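Local structure of separin (Saccharomyces cerevisiae, 5U1T) at residues N937-V942 with K1020-L1025; D949-G954 with F1010-A1015. The protein cleaves the cohesin subunit MCD1/SCC1 at the onset of anaphase as a caspase-like cysteine protease, and is held inactive by securin for most of the cell cycle. All blocks are in the same frame, centred on the assembly; numbering follows the deposited sequence.

Contact 1: N937-V942 with K1020-L1025; sequences NMWQKV and KQMKEL
Met938 reaches straight out from helix 927-946 and passes Met1022, which runs the other way from helix 1012-1028. The two chains slide alongside each other, with Met938 CG 3.8 Å from Met1022 SD. Met938 can reach this far because its chain is extended throughout, with CG opposite the backbone N (chi1 -180°). Its methyl ends at the backbone of the facing helix, where CE lies 3.3 Å from Met1022 N. There it also rests against the side chain of Gln1021, an extended chain that it meets at a slant, CE being 3.3 Å from Gln1021 CG. Leu1025 comes tip to tip with the Met938 thioether, but the modelled spacing there is doubtful.

Met1022 has a different shape. A bend at chi2 (70°) turns its methyl toward Trp939, whose side chain it crosses at about a right angle. Its CE sits 3.7 Å from Trp939 CB and 3.8 Å from Trp939 CE3, approaching the indole obliquely. No hydrogen bond or salt bridge spans the pair; the join is made mostly by the two thioether chains, the indole and the Gln1021 side chain.

Helix 1036-1054 lies against the same group: Trp939 and Met1022 both touch its Thr1049, Trp939 also Leu1048, and Met1022 also Leu1045. Val935, earlier on helix 927-946, adds to the packing on Met1022 and Leu1025. The axes of the two segments come within 10.9 Å at an angle of 163°. This is the near-antiparallel packing of two helices, with a third helix, 1036-1054, against both.

Contact 2: D949-G954 with F1010-A1015; sequences DPFFKG and FDRIAA
Asp949 and Phe1010 meet through a carboxylate and a backbone amide: Phe1010 N donates to Asp949 OD2 at 3.0 Å, with an N-H...O angle of 150°. The amide comes from above the carboxylate plane, tilted 52° out of it. The other oxygen serves its own helix, as Asp949 is the N-cap of helix 950-955 and its OD1 accepts from Phe951 N at 3.0 Å. With CG opposite the backbone N (chi1 -179°), the carboxylate projects toward the loop, one oxygen for each amide. Replacing Asp949 by an alanine removes both oxygens and is likely to leave Phe1010 N and Phe951 N without these acceptors, and the loop leading into helix 1012-1028 less firmly tied to the start of helix 950-955.

Phe1010 offers mainly its CB and backbone to this side, CB lying 3.7 Å from Asp949 CB. Its ring leads away, to Gln945 and Leu946 of helix 927-946, and turns an edge to the backbone of Ala1014 and Ala1015.

Phe952 reaches across to both Phe1010 and Ala1015. Its ring edge faces Phe1010 O, near the ring plane, with CE2 at 4.1 Å. Its far end, CZ, rests obliquely on Ala1015 CB at 3.5 Å. Phe951 CD2 lies over the centre of one ring face, 3.6 Å above it. Leu946 also touches Phe952, Phe1010 and Ala1015. Arg1012 NH1 approaches Phe951 CZ obliquely, while its NH2 makes a weak hydrogen bond to Ile1056 O.

The second helix has its own N-cap, Asp1011, whose OD1 accepts from Ala1014 N. The Phe952 ring edge lies by Asp949 CB, placing the buried acid beside apolar packing; its two amide partners and the helix N-terminus are likely to favour its ionised form.

Both contacts use helix 1012-1028: contact 1 its middle and later part, contact 2 its first turn and the residues leading into it. Helices 927-946 and 950-955, which follow each other in the chain, supply the other sides. The centres are 15 Å apart, and the two do not touch. Each is partly buried and lies away from the probable active-site cysteine. Contact 1 joins the flanks of two long helices, so its chemistry is apolar, with no bond across and an exposed glutamine at its margin. Contact 2 joins the start of one helix to the loop entering another, and a buried aspartate supplies hydrogen bonds beside the aromatic rings.

Contact 1: N937-V942 with K1020-L1025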
loop_
_atom_site.group_PDB
_atom_site.type_symbol
_atom_site.label_atom_id
_atom_site.label_comp_id
_atom_site.label_asym_id
_atom_site.label_seq_id
_atom_site.Cartn_x
_atom_site.Cartn_y
_atom_site.Cartn_z
ATOM N N ASN A 937 -4.066 -15.403 33.779
ATOM C CA ASN A 937 -4.541 -14.612 34.897
ATOM C C ASN A 937 -5.072 -15.505 36.007
ATOM O O ASN A 937 -4.909 -15.221 37.198
ATOM C CB ASN A 937 -5.627 -13.641 34.443
ATOM C CG ASN A 937 -5.063 -12.430 33.761
ATOM O OD1 ASN A 937 -3.940 -12.015 34.046
ATOM N ND2 ASN A 937 -5.838 -11.847 32.854
ATOM N N MET A 938 -5.726 -16.577 35.586
ATOM C CA MET A 938 -6.277 -17.558 36.484
ATOM C C MET A 938 -5.127 -18.255 37.229
ATOM O O MET A 938 -5.173 -18.443 38.446
ATOM C CB MET A 938 -7.121 -18.547 35.691
ATOM C CG MET A 938 -7.774 -19.646 36.488
ATOM S SD MET A 938 -8.934 -20.540 35.406
ATOM C CE MET A 938 -9.492 -21.923 36.442
ATOM N N TRP A 939 -4.077 -18.602 36.493
ATOM C CA TRP A 939 -2.889 -19.182 37.090
ATOM C C TRP A 939 -2.210 -18.255 38.120
ATOM O O TRP A 939 -1.964 -18.684 39.238
ATOM C CB TRP A 939 -1.874 -19.584 36.015
ATOM C CG TRP A 939 -0.700 -20.192 36.650
ATOM C CD1 TRP A 939 0.525 -19.622 36.846
ATOM C CD2 TRP A 939 -0.653 -21.469 37.270
ATOM N NE1 TRP A 939 1.346 -20.488 37.525
ATOM C CE2 TRP A 939 0.640 -21.628 37.801
ATOM C CE3 TRP A 939 -1.579 -22.504 37.418
ATOM C CZ2 TRP A 939 1.033 -22.775 38.465
ATOM C CZ3 TRP A 939 -1.192 -23.645 38.075
ATOM C CH2 TRP A 939 0.105 -23.777 38.595
ATOM N N GLN A 940 -1.908 -17.000 37.771
ATOM C CA GLN A 940 -1.205 -16.124 38.723
ATOM C C GLN A 940 -2.008 -16.016 40.030
ATOM O O GLN A 940 -1.438 -15.953 41.119
ATOM C CB GLN A 940 -0.924 -14.724 38.113
ATOM C CG GLN A 940 0.090 -14.660 36.927
ATOM C CD GLN A 940 0.269 -13.226 36.312
ATOM O OE1 GLN A 940 -0.630 -12.365 36.403
ATOM N NE2 GLN A 940 1.434 -12.984 35.686
ATOM N N LYS A 941 -3.334 -16.045 39.907
ATOM C CA LYS A 941 -4.229 -15.852 41.033
ATOM C C LYS A 941 -4.261 -17.084 41.940
ATOM O O LYS A 941 -4.103 -16.981 43.166
ATOM C CB LYS A 941 -5.632 -15.525 40.531
ATOM C CG LYS A 941 -6.640 -15.232 41.634
ATOM C CD LYS A 941 -8.032 -14.859 41.058
ATOM C CE LYS A 941 -9.088 -14.578 42.161
ATOM N NZ LYS A 941 -10.436 -14.217 41.596
ATOM N N VAL A 942 -4.461 -18.250 41.335
ATOM C CA VAL A 942 -4.547 -19.470 42.107
ATOM C C VAL A 942 -3.180 -19.792 42.694
ATOM O O VAL A 942 -3.079 -20.205 43.847
ATOM C CB VAL A 942 -5.075 -20.652 41.262
ATOM C CG1 VAL A 942 -4.744 -21.985 41.918
ATOM C CG2 VAL A 942 -6.583 -20.524 41.066
ATOM N N LYS A 1020 -8.877 -28.221 39.723
ATOM C CA LYS A 1020 -9.670 -28.947 38.729
ATOM C C LYS A 1020 -10.256 -27.969 37.698
ATOM O O LYS A 1020 -10.517 -28.317 36.543
ATOM C CB LYS A 1020 -10.779 -29.757 39.406
ATOM C CG LYS A 1020 -10.275 -30.967 40.200
ATOM C CD LYS A 1020 -11.340 -31.533 41.162
ATOM C CE LYS A 1020 -12.040 -32.788 40.614
ATOM N NZ LYS A 1020 -12.604 -33.672 41.692
ATOM N N GLN A 1021 -10.437 -26.734 38.143
ATOM C CA GLN A 1021 -10.943 -25.662 37.322
ATOM C C GLN A 1021 -9.880 -25.266 36.311
ATOM O O GLN A 1021 -10.154 -25.097 35.119
ATOM C CB GLN A 1021 -11.328 -24.479 38.208
ATOM C CG GLN A 1021 -12.219 -23.427 37.567
ATOM C CD GLN A 1021 -12.253 -22.144 38.391
ATOM O OE1 GLN A 1021 -11.331 -21.866 39.176
ATOM N NE2 GLN A 1021 -13.310 -21.355 38.220
ATOM N N MET A 1022 -8.660 -25.123 36.809
ATOM C CA MET A 1022 -7.504 -24.855 35.983
ATOM C C MET A 1022 -7.241 -26.009 34.998
ATOM O O MET A 1022 -6.893 -25.773 33.847
ATOM C CB MET A 1022 -6.287 -24.605 36.874
ATOM C CG MET A 1022 -5.061 -24.057 36.160
ATOM S SD MET A 1022 -5.248 -22.344 35.584
ATOM C CE MET A 1022 -3.907 -22.274 34.410
ATOM N N LYS A 1023 -7.412 -27.248 35.443
ATOM C CA LYS A 1023 -7.217 -28.406 34.578
ATOM C C LYS A 1023 -8.167 -28.334 33.386
ATOM O O LYS A 1023 -7.764 -28.602 32.256
ATOM C CB LYS A 1023 -7.435 -29.725 35.355
ATOM C CG LYS A 1023 -7.211 -31.002 34.518
ATOM C CD LYS A 1023 -7.582 -32.307 35.231
ATOM C CE LYS A 1023 -8.862 -32.968 34.649
ATOM N NZ LYS A 1023 -10.187 -32.188 34.809
ATOM N N GLU A 1024 -9.419 -27.958 33.640
ATOM C CA GLU A 1024 -10.460 -27.972 32.615
ATOM C C GLU A 1024 -10.434 -26.747 31.701
ATOM O O GLU A 1024 -10.777 -26.831 30.520
ATOM C CB GLU A 1024 -11.823 -28.106 33.277
ATOM C CG GLU A 1024 -12.010 -29.478 33.874
ATOM C CD GLU A 1024 -13.021 -29.508 35.006
ATOM O OE1 GLU A 1024 -13.583 -28.427 35.308
ATOM O OE2 GLU A 1024 -13.251 -30.602 35.589
ATOM N N LEU A 1025 -10.037 -25.606 32.248
ATOM C CA LEU A 1025 -9.871 -24.412 31.443
ATOM C C LEU A 1025 -8.724 -24.621 30.462
ATOM O O LEU A 1025 -8.787 -24.158 29.320
ATOM C CB LEU A 1025 -9.617 -23.190 32.326
ATOM C CG LEU A 1025 -9.408 -21.889 31.557
ATOM C CD1 LEU A 1025 -10.622 -21.575 30.693
ATOM C CD2 LEU A 1025 -9.103 -20.758 32.511
#

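Contact 2: D949-G954 with F1010-A1015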
loop_
_atom_site.group_PDB
_atom_site.type_symbol
_atom_site.label_atom_id
_atom_site.label_comp_id
_atom_site.label_asym_id
_atom_site.label_seq_id
_atom_site.Cartn_x
_atom_site.Cartn_y
_atom_site.Cartn_z
ATOM N N ASP A 949 -0.244 -20.180 51.845
ATOM C CA ASP A 949 -0.358 -21.274 52.793
ATOM C C ASP A 949 0.982 -22.024 52.786
ATOM O O ASP A 949 1.404 -22.560 51.759
ATOM C CB ASP A 949 -1.526 -22.195 52.429
ATOM C CG ASP A 949 -1.697 -23.354 53.402
ATOM O OD1 ASP A 949 -0.800 -23.597 54.239
ATOM O OD2 ASP A 949 -2.735 -24.050 53.330
ATOM N N PRO A 950 1.666 -22.041 53.933
ATOM C CA PRO A 950 2.927 -22.768 54.117
ATOM C C PRO A 950 2.927 -24.183 53.511
ATOM O O PRO A 950 3.933 -24.596 52.930
ATOM C CB PRO A 950 3.066 -22.831 55.636
ATOM C CG PRO A 950 2.371 -21.623 56.114
ATOM C CD PRO A 950 1.238 -21.359 55.165
ATOM N N PHE A 951 1.816 -24.901 53.639
ATOM C CA PHE A 951 1.695 -26.225 53.038
ATOM C C PHE A 951 1.957 -26.167 51.521
ATOM O O PHE A 951 2.896 -26.785 51.038
ATOM C CB PHE A 951 0.317 -26.824 53.359
ATOM C CG PHE A 951 0.037 -28.144 52.680
ATOM C CD1 PHE A 951 0.519 -29.323 53.197
ATOM C CD2 PHE A 951 -0.737 -28.194 51.535
ATOM C CE1 PHE A 951 0.251 -30.524 52.577
ATOM C CE2 PHE A 951 -1.007 -29.380 50.915
ATOM C CZ PHE A 951 -0.516 -30.552 51.439
ATOM N N PHE A 952 1.174 -25.401 50.767
ATOM C CA PHE A 952 1.393 -25.352 49.320
ATOM C C PHE A 952 2.707 -24.656 48.936
ATOM O O PHE A 952 3.377 -25.063 47.979
ATOM C CB PHE A 952 0.220 -24.686 48.626
ATOM C CG PHE A 952 -1.054 -25.450 48.759
ATOM C CD1 PHE A 952 -1.346 -26.483 47.888
ATOM C CD2 PHE A 952 -1.963 -25.138 49.765
ATOM C CE1 PHE A 952 -2.520 -27.195 48.014
ATOM C CE2 PHE A 952 -3.137 -25.842 49.898
ATOM C CZ PHE A 952 -3.416 -26.871 49.023
ATOM N N LYS A 953 3.098 -23.647 49.703
ATOM C CA LYS A 953 4.376 -23.002 49.468
ATOM C C LYS A 953 5.546 -23.973 49.541
ATOM O O LYS A 953 6.474 -23.901 48.730
ATOM C CB LYS A 953 4.601 -21.887 50.470
ATOM C CG LYS A 953 5.666 -20.916 50.007
ATOM C CD LYS A 953 6.807 -20.824 51.007
ATOM C CE LYS A 953 7.699 -19.649 50.643
ATOM N NZ LYS A 953 6.856 -18.574 50.023
ATOM N N GLY A 954 5.503 -24.869 50.524
ATOM C CA GLY A 954 6.526 -25.879 50.685
ATOM C C GLY A 954 6.465 -26.917 49.587
ATOM O O GLY A 954 7.486 -27.379 49.098
ATOM N N PHE A 1010 -5.067 -22.167 53.630
ATOM C CA PHE A 1010 -5.882 -22.405 52.431
ATOM C C PHE A 1010 -6.602 -23.749 52.537
ATOM O O PHE A 1010 -5.948 -24.779 52.700
ATOM C CB PHE A 1010 -5.030 -22.365 51.160
ATOM C CG PHE A 1010 -5.818 -22.038 49.933
ATOM C CD1 PHE A 1010 -6.697 -22.964 49.392
ATOM C CD2 PHE A 1010 -5.705 -20.791 49.326
ATOM C CE1 PHE A 1010 -7.447 -22.668 48.260
ATOM C CE2 PHE A 1010 -6.444 -20.487 48.187
ATOM C CZ PHE A 1010 -7.318 -21.434 47.655
ATOM N N ASP A 1011 -7.938 -23.729 52.452
ATOM C CA ASP A 1011 -8.767 -24.940 52.596
ATOM C C ASP A 1011 -8.443 -25.955 51.482
ATOM O O ASP A 1011 -8.183 -25.563 50.345
ATOM C CB ASP A 1011 -10.245 -24.555 52.586
ATOM C CG ASP A 1011 -11.173 -25.751 52.668
ATOM O OD1 ASP A 1011 -11.351 -26.403 51.616
ATOM O OD2 ASP A 1011 -11.761 -26.013 53.769
ATOM N N ARG A 1012 -8.442 -27.247 51.817
ATOM C CA ARG A 1012 -7.986 -28.285 50.891
ATOM C C ARG A 1012 -9.006 -28.568 49.796
ATOM O O ARG A 1012 -8.652 -28.905 48.672
ATOM C CB ARG A 1012 -7.670 -29.593 51.644
ATOM C CG ARG A 1012 -6.921 -30.654 50.802
ATOM C CD ARG A 1012 -6.864 -32.028 51.495
ATOM N NE ARG A 1012 -5.774 -32.860 50.973
ATOM C CZ ARG A 1012 -4.523 -32.821 51.429
ATOM N NH1 ARG A 1012 -4.207 -32.006 52.431
ATOM N NH2 ARG A 1012 -3.587 -33.591 50.889
ATOM N N ILE A 1013 -10.278 -28.460 50.132
ATOM C CA ILE A 1013 -11.328 -28.673 49.144
ATOM C C ILE A 1013 -11.369 -27.496 48.147
ATOM O O ILE A 1013 -11.478 -27.696 46.937
ATOM C CB ILE A 1013 -12.675 -28.879 49.839
ATOM C CG1 ILE A 1013 -12.639 -30.204 50.601
ATOM C CG2 ILE A 1013 -13.816 -28.869 48.845
ATOM C CD1 ILE A 1013 -12.166 -31.375 49.774
ATOM N N ALA A 1014 -11.220 -26.280 48.661
ATOM C CA ALA A 1014 -11.100 -25.114 47.808
ATOM C C ALA A 1014 -9.924 -25.247 46.848
ATOM O O ALA A 1014 -9.981 -24.795 45.703
ATOM C CB ALA A 1014 -10.952 -23.857 48.650
ATOM N N ALA A 1015 -8.848 -25.863 47.306
ATOM C CA ALA A 1015 -7.646 -25.886 46.493
ATOM C C ALA A 1015 -7.793 -26.937 45.405
ATOM O O ALA A 1015 -7.376 -26.721 44.268
ATOM C CB ALA A 1015 -6.434 -26.134 47.341
#